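Local structure of pyrrolysyl-tRNA synthetase (Desulfitobacterium hafniense, 3DSQ) at residues 60-64 / 280-285; 92-98 / 133-138; 184-188 / 234-238. The protein probably attaches pyrrolysine to its cognate tRNA using ATP, as a homodimeric class II aminoacyl-tRNA synthetase. All blocks are in the same frame, centred on the assembly; numbering follows the deposited sequence.

The three contacts join different parts of one class II synthetase core. Contact 1, which joins a long helix to a C-terminal beta hairpin, has its centre about 32 Å from that of contact 2 and about 41 Å from that of contact 3; contacts 1 and 3 lie on opposite sides of the chain's centre. Contacts 1 and 2 both touch the second subunit, whereas no other chain of the dimer reaches contact 3. Contacts 2 and 3 are closer, with centres about 21 Å apart and nearest atoms about 5 Å apart, but do not touch. The helix of contact 2 packs on the mainly antiparallel sheet that in this family carries the active site, and contact 3 includes one of its strands. The sodium ion is held by Ser-163, Gln-164 and Gln-167, outside all three.

Contact 1: residues 60-64 / 280-285; sequences HLEQL and LDGVRL
His-60 lies alongside Val-283 and brings the far edge of its ring to the turn at Asp-281. Its CB is 3.8 Å from Val-283 CG2, the same methyl that CD2 approaches to 3.4 Å, close to the ring plane. With chi1 at -169° CG stands opposite the backbone N, and this rotation takes the ring across to the hairpin. At the tip, NE2 lies 3.1 Å from Asp-281 O, also in the ring plane, and is 2.9 Å from water 2, which donates to Asp-281 OD1. Water 1 sits over the ring centre and donates to both His-60 O (2.6 Å) and Asp-281 OD2 (2.9 Å), so two waters tie helix to turn. Asp-281 is also fixed by Ala-72 N and by a salt bridge to Lys-68. Beside this polar patch Leu-61 parts its methyls: CD1 meets Val-283 CG1 at 3.9 Å, and CD2 meets Leu-280 CD1 at 4.0 Å. The type I' turn from Leu-280 to Val-283 connects strands 279-280 and 283-284 and packs on the last part of helix 39-68, while Leu-145 and Val-90 of the second subunit touch Leu-61 and Leu-64.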
loop_
_atom_site.group_PDB
_atom_site.type_symbol
_atom_site.label_atom_id
_atom_site.label_comp_id
_atom_site.label_asym_id
_atom_site.label_seq_id
_atom_site.Cartn_x
_atom_site.Cartn_y
_atom_site.Cartn_z
ATOM N N HIS B 60 -20.773 -13.453 -3.880
ATOM C CA HIS B 60 -19.386 -13.141 -4.183
ATOM C C HIS B 60 -18.603 -12.958 -2.889
ATOM O O HIS B 60 -17.490 -13.477 -2.746
ATOM C CB HIS B 60 -19.298 -11.872 -5.027
ATOM C CG HIS B 60 -17.936 -11.624 -5.593
ATOM N ND1 HIS B 60 -17.356 -12.461 -6.523
ATOM C CD2 HIS B 60 -17.024 -10.654 -5.336
ATOM C CE1 HIS B 60 -16.143 -12.019 -6.811
ATOM N NE2 HIS B 60 -15.918 -10.925 -6.105
ATOM N N LEU B 61 -19.190 -12.233 -1.939
ATOM C CA LEU B 61 -18.527 -11.998 -0.663
ATOM C C LEU B 61 -18.284 -13.276 0.130
ATOM O O LEU B 61 -17.308 -13.366 0.873
ATOM C CB LEU B 61 -19.324 -10.994 0.183
ATOM C CG LEU B 61 -19.127 -9.547 -0.284
ATOM C CD1 LEU B 61 -19.955 -8.576 0.549
ATOM C CD2 LEU B 61 -17.647 -9.205 -0.177
ATOM N N GLU B 62 -19.169 -14.259 -0.025
ATOM C CA GLU B 62 -19.020 -15.526 0.679
ATOM C C GLU B 62 -17.722 -16.183 0.251
ATOM O O GLU B 62 -16.985 -16.743 1.061
ATOM C CB GLU B 62 -20.198 -16.450 0.366
ATOM C CG GLU B 62 -21.437 -16.117 1.152
ATOM C CD GLU B 62 -21.184 -16.171 2.642
ATOM O OE1 GLU B 62 -20.785 -17.251 3.141
ATOM O OE2 GLU B 62 -21.380 -15.137 3.317
ATOM N N GLN B 63 -17.461 -16.103 -1.042
ATOM C CA GLN B 63 -16.263 -16.646 -1.641
ATOM C C GLN B 63 -15.042 -16.005 -0.962
ATOM O O GLN B 63 -14.042 -16.669 -0.664
ATOM C CB GLN B 63 -16.298 -16.318 -3.133
ATOM C CG GLN B 63 -15.091 -16.726 -3.944
ATOM C CD GLN B 63 -15.194 -16.227 -5.373
ATOM O OE1 GLN B 63 -16.036 -16.690 -6.150
ATOM N NE2 GLN B 63 -14.348 -15.265 -5.724
ATOM N N LEU B 64 -15.149 -14.706 -0.709
ATOM C CA LEU B 64 -14.082 -13.950 -0.073
ATOM C C LEU B 64 -13.850 -14.384 1.373
ATOM O O LEU B 64 -12.710 -14.543 1.799
ATOM C CB LEU B 64 -14.418 -12.449 -0.149
ATOM C CG LEU B 64 -13.611 -11.383 0.600
ATOM C CD1 LEU B 64 -14.008 -11.404 2.043
ATOM C CD2 LEU B 64 -12.120 -11.609 0.438
ATOM N N LEU B 280 -15.979 -3.828 -1.299
ATOM C CA LEU B 280 -15.027 -4.821 -0.831
ATOM C C LEU B 280 -15.004 -5.901 -1.897
ATOM O O LEU B 280 -16.040 -6.475 -2.215
ATOM C CB LEU B 280 -15.469 -5.435 0.498
ATOM C CG LEU B 280 -14.426 -6.037 1.453
ATOM C CD1 LEU B 280 -15.076 -7.182 2.210
ATOM C CD2 LEU B 280 -13.192 -6.528 0.724
ATOM N N ASP B 281 -13.827 -6.147 -2.462
ATOM C CA ASP B 281 -13.652 -7.177 -3.486
ATOM C C ASP B 281 -14.695 -7.058 -4.609
ATOM O O ASP B 281 -15.264 -8.054 -5.067
ATOM C CB ASP B 281 -13.705 -8.554 -2.812
ATOM C CG ASP B 281 -13.222 -9.691 -3.720
ATOM O OD1 ASP B 281 -12.405 -9.459 -4.632
ATOM O OD2 ASP B 281 -13.656 -10.833 -3.499
ATOM N N GLY B 282 -14.931 -5.820 -5.040
ATOM C CA GLY B 282 -15.874 -5.545 -6.109
ATOM C C GLY B 282 -17.339 -5.472 -5.713
ATOM O O GLY B 282 -18.178 -5.227 -6.565
ATOM N N VAL B 283 -17.657 -5.670 -4.437
ATOM C CA VAL B 283 -19.051 -5.647 -3.992
ATOM C C VAL B 283 -19.412 -4.444 -3.105
ATOM O O VAL B 283 -18.739 -4.185 -2.118
ATOM C CB VAL B 283 -19.393 -6.944 -3.206
ATOM C CG1 VAL B 283 -20.865 -6.970 -2.857
ATOM C CG2 VAL B 283 -19.011 -8.175 -4.033
ATOM N N ARG B 284 -20.477 -3.721 -3.459
ATOM C CA ARG B 284 -20.920 -2.570 -2.665
ATOM C C ARG B 284 -21.410 -3.170 -1.356
ATOM O O ARG B 284 -22.172 -4.131 -1.364
ATOM C CB ARG B 284 -22.058 -1.835 -3.385
ATOM C CG ARG B 284 -22.598 -0.607 -2.654
ATOM C CD ARG B 284 -21.622 0.570 -2.654
ATOM N NE ARG B 284 -22.233 1.733 -2.011
ATOM C CZ ARG B 284 -22.306 1.930 -0.697
ATOM N NH1 ARG B 284 -21.789 1.051 0.154
ATOM N NH2 ARG B 284 -22.940 2.995 -0.227
ATOM N N LEU B 285 -20.995 -2.607 -0.226
ATOM C CA LEU B 285 -21.360 -3.181 1.066
ATOM C C LEU B 285 -22.774 -3.018 1.618
ATOM O O LEU B 285 -23.258 -3.899 2.337
ATOM C CB LEU B 285 -20.345 -2.743 2.119
ATOM C CG LEU B 285 -18.939 -3.297 1.839
ATOM C CD1 LEU B 285 -17.926 -2.597 2.707
ATOM C CD2 LEU B 285 -18.917 -4.818 2.074
HETATM O O HOH W 1 -15.137 -13.306 -3.750
HETATM O O HOH W 2 -13.304 -10.006 -6.901
#

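Contact 2: residues 92-98 / 133-138; sequences VVTPTII and PNLYTL
Asn-134 reaches from its helix to Thr-94 and Pro-95, giving both polar links between the segments through one amide nitrogen. ND2 donates to Thr-94 OG1 at 2.9 Å with an N-H...O angle of 154°, and OG1 lies only 15° out of the amide plane. The second bond, from ND2 to Pro-95 O at 2.8 Å, is weak because it is strongly bent. The other end of the amide, OD1, lies 3.4 Å from Ile-98 CG2. Flanking this centre, Leu-138 CD1 meets the CG2 methyl of Val-92 tip to tip (3.6 Å), and Leu-135 CD2 comes to the same methyl at 3.8 Å. The side chains of Ile-98 and Pro-133 cross at about a right angle, CD1 coming to 4.2 Å from CG. In the next shell, chi1 of Thr-94 (64°) puts OG1 between its backbone N and carbonyl carbon, and Glu-154 OE2 hydrogen-bonds the same oxygen. The proline-bearing segment resembles motif 1 of class II synthetases, and Arg-275 and Glu-171 of the second subunit bind its backbone. Helix 132-142 lies against the segment that runs from strand 90-91 into strand 97-99, with Leu-135 turned onto strands 150-159 and 171-180.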
loop_
_atom_site.group_PDB
_atom_site.type_symbol
_atom_site.label_atom_id
_atom_site.label_comp_id
_atom_site.label_asym_id
_atom_site.label_seq_id
_atom_site.Cartn_x
_atom_site.Cartn_y
_atom_site.Cartn_z
ATOM N N VAL B 92 10.863 -2.869 -5.087
ATOM C CA VAL B 92 11.248 -1.860 -4.095
ATOM C C VAL B 92 10.011 -1.163 -3.541
ATOM O O VAL B 92 8.951 -1.176 -4.155
ATOM C CB VAL B 92 12.181 -0.777 -4.696
ATOM C CG1 VAL B 92 13.426 -1.421 -5.250
ATOM C CG2 VAL B 92 11.437 0.024 -5.785
ATOM N N VAL B 93 10.151 -0.572 -2.361
ATOM C CA VAL B 93 9.063 0.153 -1.730
ATOM C C VAL B 93 9.630 1.490 -1.225
ATOM O O VAL B 93 10.467 1.547 -0.309
ATOM C CB VAL B 93 8.420 -0.677 -0.585
ATOM C CG1 VAL B 93 9.434 -1.002 0.497
ATOM C CG2 VAL B 93 7.238 0.076 -0.024
ATOM N N THR B 94 9.143 2.564 -1.828
ATOM C CA THR B 94 9.624 3.914 -1.552
ATOM C C THR B 94 8.595 4.887 -0.951
ATOM O O THR B 94 7.389 4.614 -0.918
ATOM C CB THR B 94 10.211 4.518 -2.862
ATOM O OG1 THR B 94 9.178 4.646 -3.839
ATOM C CG2 THR B 94 11.301 3.610 -3.443
ATOM N N PRO B 95 9.064 6.052 -0.474
ATOM C CA PRO B 95 8.169 7.052 0.128
ATOM C C PRO B 95 6.983 7.458 -0.739
ATOM O O PRO B 95 7.102 7.619 -1.955
ATOM C CB PRO B 95 9.095 8.246 0.382
ATOM C CG PRO B 95 10.440 7.630 0.544
ATOM C CD PRO B 95 10.445 6.561 -0.535
ATOM N N THR B 96 5.828 7.608 -0.112
ATOM C CA THR B 96 4.663 8.075 -0.836
ATOM C C THR B 96 4.668 9.607 -0.747
ATOM O O THR B 96 3.967 10.275 -1.494
ATOM C CB THR B 96 3.366 7.529 -0.246
ATOM O OG1 THR B 96 3.250 7.953 1.113
ATOM C CG2 THR B 96 3.364 5.999 -0.304
ATOM N N ILE B 97 5.450 10.157 0.179
ATOM C CA ILE B 97 5.556 11.620 0.299
ATOM C C ILE B 97 6.855 12.012 -0.414
ATOM O O ILE B 97 7.931 11.571 -0.032
ATOM C CB ILE B 97 5.632 12.089 1.785
ATOM C CG1 ILE B 97 4.345 11.715 2.519
ATOM C CG2 ILE B 97 5.827 13.635 1.851
ATOM C CD1 ILE B 97 4.402 11.873 4.024
ATOM N N ILE B 98 6.755 12.805 -1.474
ATOM C CA ILE B 98 7.953 13.230 -2.201
ATOM C C ILE B 98 8.102 14.760 -2.162
ATOM O O ILE B 98 7.195 15.463 -1.724
ATOM C CB ILE B 98 7.923 12.749 -3.676
ATOM C CG1 ILE B 98 6.785 13.427 -4.426
ATOM C CG2 ILE B 98 7.746 11.216 -3.723
ATOM C CD1 ILE B 98 6.820 13.189 -5.933
ATOM N N PRO B 133 9.661 9.403 -10.365
ATOM C CA PRO B 133 10.748 10.082 -9.652
ATOM C C PRO B 133 11.518 9.225 -8.658
ATOM O O PRO B 133 12.748 9.283 -8.599
ATOM C CB PRO B 133 10.052 11.284 -8.997
ATOM C CG PRO B 133 8.607 10.884 -8.931
ATOM C CD PRO B 133 8.395 10.141 -10.227
ATOM N N ASN B 134 10.800 8.429 -7.879
ATOM C CA ASN B 134 11.444 7.571 -6.894
ATOM C C ASN B 134 12.274 6.464 -7.537
ATOM O O ASN B 134 13.335 6.111 -7.026
ATOM C CB ASN B 134 10.397 6.965 -5.960
ATOM C CG ASN B 134 9.848 7.977 -4.982
ATOM O OD1 ASN B 134 10.174 9.172 -5.060
ATOM N ND2 ASN B 134 9.015 7.515 -4.051
ATOM N N LEU B 135 11.787 5.915 -8.647
ATOM C CA LEU B 135 12.515 4.853 -9.334
ATOM C C LEU B 135 13.748 5.452 -10.030
ATOM O O LEU B 135 14.782 4.799 -10.162
ATOM C CB LEU B 135 11.597 4.144 -10.344
ATOM C CG LEU B 135 10.359 3.431 -9.766
ATOM C CD1 LEU B 135 9.619 2.698 -10.878
ATOM C CD2 LEU B 135 10.773 2.441 -8.686
ATOM N N TYR B 136 13.633 6.704 -10.464
ATOM C CA TYR B 136 14.751 7.392 -11.100
ATOM C C TYR B 136 15.882 7.458 -10.079
ATOM O O TYR B 136 17.049 7.189 -10.391
ATOM C CB TYR B 136 14.348 8.815 -11.482
ATOM C CG TYR B 136 14.144 9.048 -12.957
ATOM C CD1 TYR B 136 13.021 9.731 -13.417
ATOM C CD2 TYR B 136 15.104 8.641 -13.893
ATOM C CE1 TYR B 136 12.852 10.014 -14.775
ATOM C CE2 TYR B 136 14.947 8.920 -15.257
ATOM C CZ TYR B 136 13.820 9.609 -15.686
ATOM O OH TYR B 136 13.666 9.923 -17.017
ATOM N N THR B 137 15.514 7.817 -8.850
ATOM C CA THR B 137 16.465 7.945 -7.758
ATOM C C THR B 137 17.162 6.611 -7.501
ATOM O O THR B 137 18.391 6.542 -7.442
ATOM C CB THR B 137 15.741 8.450 -6.485
ATOM O OG1 THR B 137 15.158 9.733 -6.757
ATOM C CG2 THR B 137 16.705 8.587 -5.314
ATOM N N LEU B 138 16.381 5.543 -7.364
ATOM C CA LEU B 138 16.956 4.222 -7.129
ATOM C C LEU B 138 17.850 3.789 -8.290
ATOM O O LEU B 138 18.847 3.099 -8.090
ATOM C CB LEU B 138 15.852 3.187 -6.895
ATOM C CG LEU B 138 15.097 3.324 -5.570
ATOM C CD1 LEU B 138 14.342 2.036 -5.266
ATOM C CD2 LEU B 138 16.080 3.601 -4.457
#

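Contact 3: residues 184-188 / 234-238; sequences LEERH and AMGPH
Leu-184 opens the contact with its CD2 methyl, which lies 3.8 Å from Pro-237 CD, the two side chains crossing at about a right angle. The same methyl covers one face of the Arg-187 guanidinium, over its centre. The carbonyl oxygen of Leu-184 accepts two bonds from Arg-187, one from the backbone N and one from NE at 3.1 Å. The chain of Arg-187 is bent at chi3 (-62°), which folds the guanidinium back toward that oxygen while its NH1 extends to the strand. NH1 donates to Gly-236 O at 2.9 Å with an N-H...O angle of 154°. The oxygen lies near the guanidinium plane, but the nitrogen stands well above the carbonyl plane of Gly-236. On the face opposite Leu-184, Met-235 SD lies 3.5 Å above the plane, so the guanidinium is held between a methyl and a sulfur. At His-188, Met-235 CE sits 3.5 Å from the ring centroid and 15° off the ring normal, a CH-pi contact, with SD over the same face. Met-235 thus spans both side chains, turning at chi3 to put its methyl on the histidine. Helix 187-201 is tied in this way to strand 228-236, with Val-251 of strand 250-256 touching Arg-187 and Asp-219 touching both Met-235 and His-188. Since Leu-184, Arg-187 and His-188 also meet a crystal neighbour, their poses may be partly set by the lattice. The chemistry implies a cation whose faces are covered by apolar and sulfur groups and whose NE and NH1 each donate to a main-chain oxygen, which probably restricts its rotation.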
loop_
_atom_site.group_PDB
_atom_site.type_symbol
_atom_site.label_atom_id
_atom_site.label_comp_id
_atom_site.label_asym_id
_atom_site.label_seq_id
_atom_site.Cartn_x
_atom_site.Cartn_y
_atom_site.Cartn_z
ATOM N N LEU B 184 19.530 -0.506 -26.900
ATOM C CA LEU B 184 18.644 0.306 -27.739
ATOM C C LEU B 184 17.763 -0.503 -28.687
ATOM O O LEU B 184 16.536 -0.361 -28.694
ATOM C CB LEU B 184 19.451 1.306 -28.569
ATOM C CG LEU B 184 20.096 2.504 -27.865
ATOM C CD1 LEU B 184 20.905 3.302 -28.880
ATOM C CD2 LEU B 184 19.031 3.374 -27.231
ATOM N N GLU B 185 18.399 -1.355 -29.482
ATOM C CA GLU B 185 17.703 -2.176 -30.467
ATOM C C GLU B 185 16.688 -3.150 -29.888
ATOM O O GLU B 185 15.878 -3.707 -30.628
ATOM C CB GLU B 185 18.718 -2.951 -31.301
ATOM C CG GLU B 185 19.430 -4.042 -30.537
ATOM C CD GLU B 185 20.935 -3.943 -30.659
ATOM O OE1 GLU B 185 21.442 -3.947 -31.805
ATOM O OE2 GLU B 185 21.609 -3.861 -29.609
ATOM N N GLU B 186 16.720 -3.361 -28.573
ATOM C CA GLU B 186 15.776 -4.286 -27.948
ATOM C C GLU B 186 14.706 -3.607 -27.092
ATOM O O GLU B 186 13.844 -4.279 -26.530
ATOM C CB GLU B 186 16.529 -5.315 -27.100
ATOM C CG GLU B 186 17.561 -6.108 -27.888
ATOM C CD GLU B 186 18.272 -7.156 -27.051
ATOM O OE1 GLU B 186 19.288 -7.698 -27.537
ATOM O OE2 GLU B 186 17.822 -7.442 -25.918
ATOM N N ARG B 187 14.749 -2.283 -27.004
ATOM C CA ARG B 187 13.783 -1.543 -26.195
ATOM C C ARG B 187 12.326 -1.893 -26.484
ATOM O O ARG B 187 11.585 -2.282 -25.578
ATOM C CB ARG B 187 14.000 -0.041 -26.363
ATOM C CG ARG B 187 15.308 0.448 -25.757
ATOM C CD ARG B 187 15.494 1.939 -25.971
ATOM N NE ARG B 187 15.561 2.271 -27.391
ATOM C CZ ARG B 187 15.654 3.507 -27.867
ATOM N NH1 ARG B 187 15.694 4.542 -27.037
ATOM N NH2 ARG B 187 15.701 3.710 -29.175
ATOM N N HIS B 188 11.918 -1.764 -27.743
ATOM C CA HIS B 188 10.545 -2.069 -28.136
ATOM C C HIS B 188 10.121 -3.498 -27.779
ATOM O O HIS B 188 8.963 -3.733 -27.429
ATOM C CB HIS B 188 10.370 -1.822 -29.638
ATOM C CG HIS B 188 10.448 -0.375 -30.020
ATOM N ND1 HIS B 188 9.414 0.511 -29.803
ATOM C CD2 HIS B 188 11.446 0.346 -30.583
ATOM C CE1 HIS B 188 9.773 1.714 -30.215
ATOM N NE2 HIS B 188 11.001 1.642 -30.692
ATOM N N ALA B 234 7.295 3.995 -21.412
ATOM C CA ALA B 234 8.147 5.055 -21.939
ATOM C C ALA B 234 9.504 4.456 -22.296
ATOM O O ALA B 234 9.759 3.281 -22.031
ATOM C CB ALA B 234 8.295 6.185 -20.914
ATOM N N MET B 235 10.386 5.274 -22.861
ATOM C CA MET B 235 11.679 4.791 -23.320
ATOM C C MET B 235 12.815 5.805 -23.163
ATOM O O MET B 235 12.619 7.003 -23.349
ATOM C CB MET B 235 11.512 4.424 -24.794
ATOM C CG MET B 235 12.621 3.656 -25.453
ATOM S SD MET B 235 12.146 3.356 -27.179
ATOM C CE MET B 235 10.982 2.001 -26.980
ATOM N N GLY B 236 14.003 5.312 -22.829
ATOM C CA GLY B 236 15.164 6.175 -22.694
ATOM C C GLY B 236 16.224 5.795 -23.723
ATOM O O GLY B 236 16.224 4.663 -24.209
ATOM N N PRO B 237 17.154 6.701 -24.070
ATOM C CA PRO B 237 17.307 8.074 -23.576
ATOM C C PRO B 237 16.055 8.918 -23.757
ATOM O O PRO B 237 15.455 8.947 -24.830
ATOM C CB PRO B 237 18.484 8.604 -24.390
ATOM C CG PRO B 237 19.295 7.361 -24.645
ATOM C CD PRO B 237 18.225 6.375 -25.029
ATOM N N HIS B 238 15.682 9.605 -22.684
ATOM C CA HIS B 238 14.501 10.461 -22.652
ATOM C C HIS B 238 14.939 11.893 -22.343
ATOM O O HIS B 238 16.050 12.118 -21.881
ATOM C CB HIS B 238 13.548 9.941 -21.563
ATOM C CG HIS B 238 12.241 10.668 -21.486
ATOM N ND1 HIS B 238 12.140 11.983 -21.082
ATOM C CD2 HIS B 238 10.979 10.258 -21.754
ATOM C CE1 HIS B 238 10.871 12.351 -21.104
ATOM N NE2 HIS B 238 10.146 11.324 -21.507
#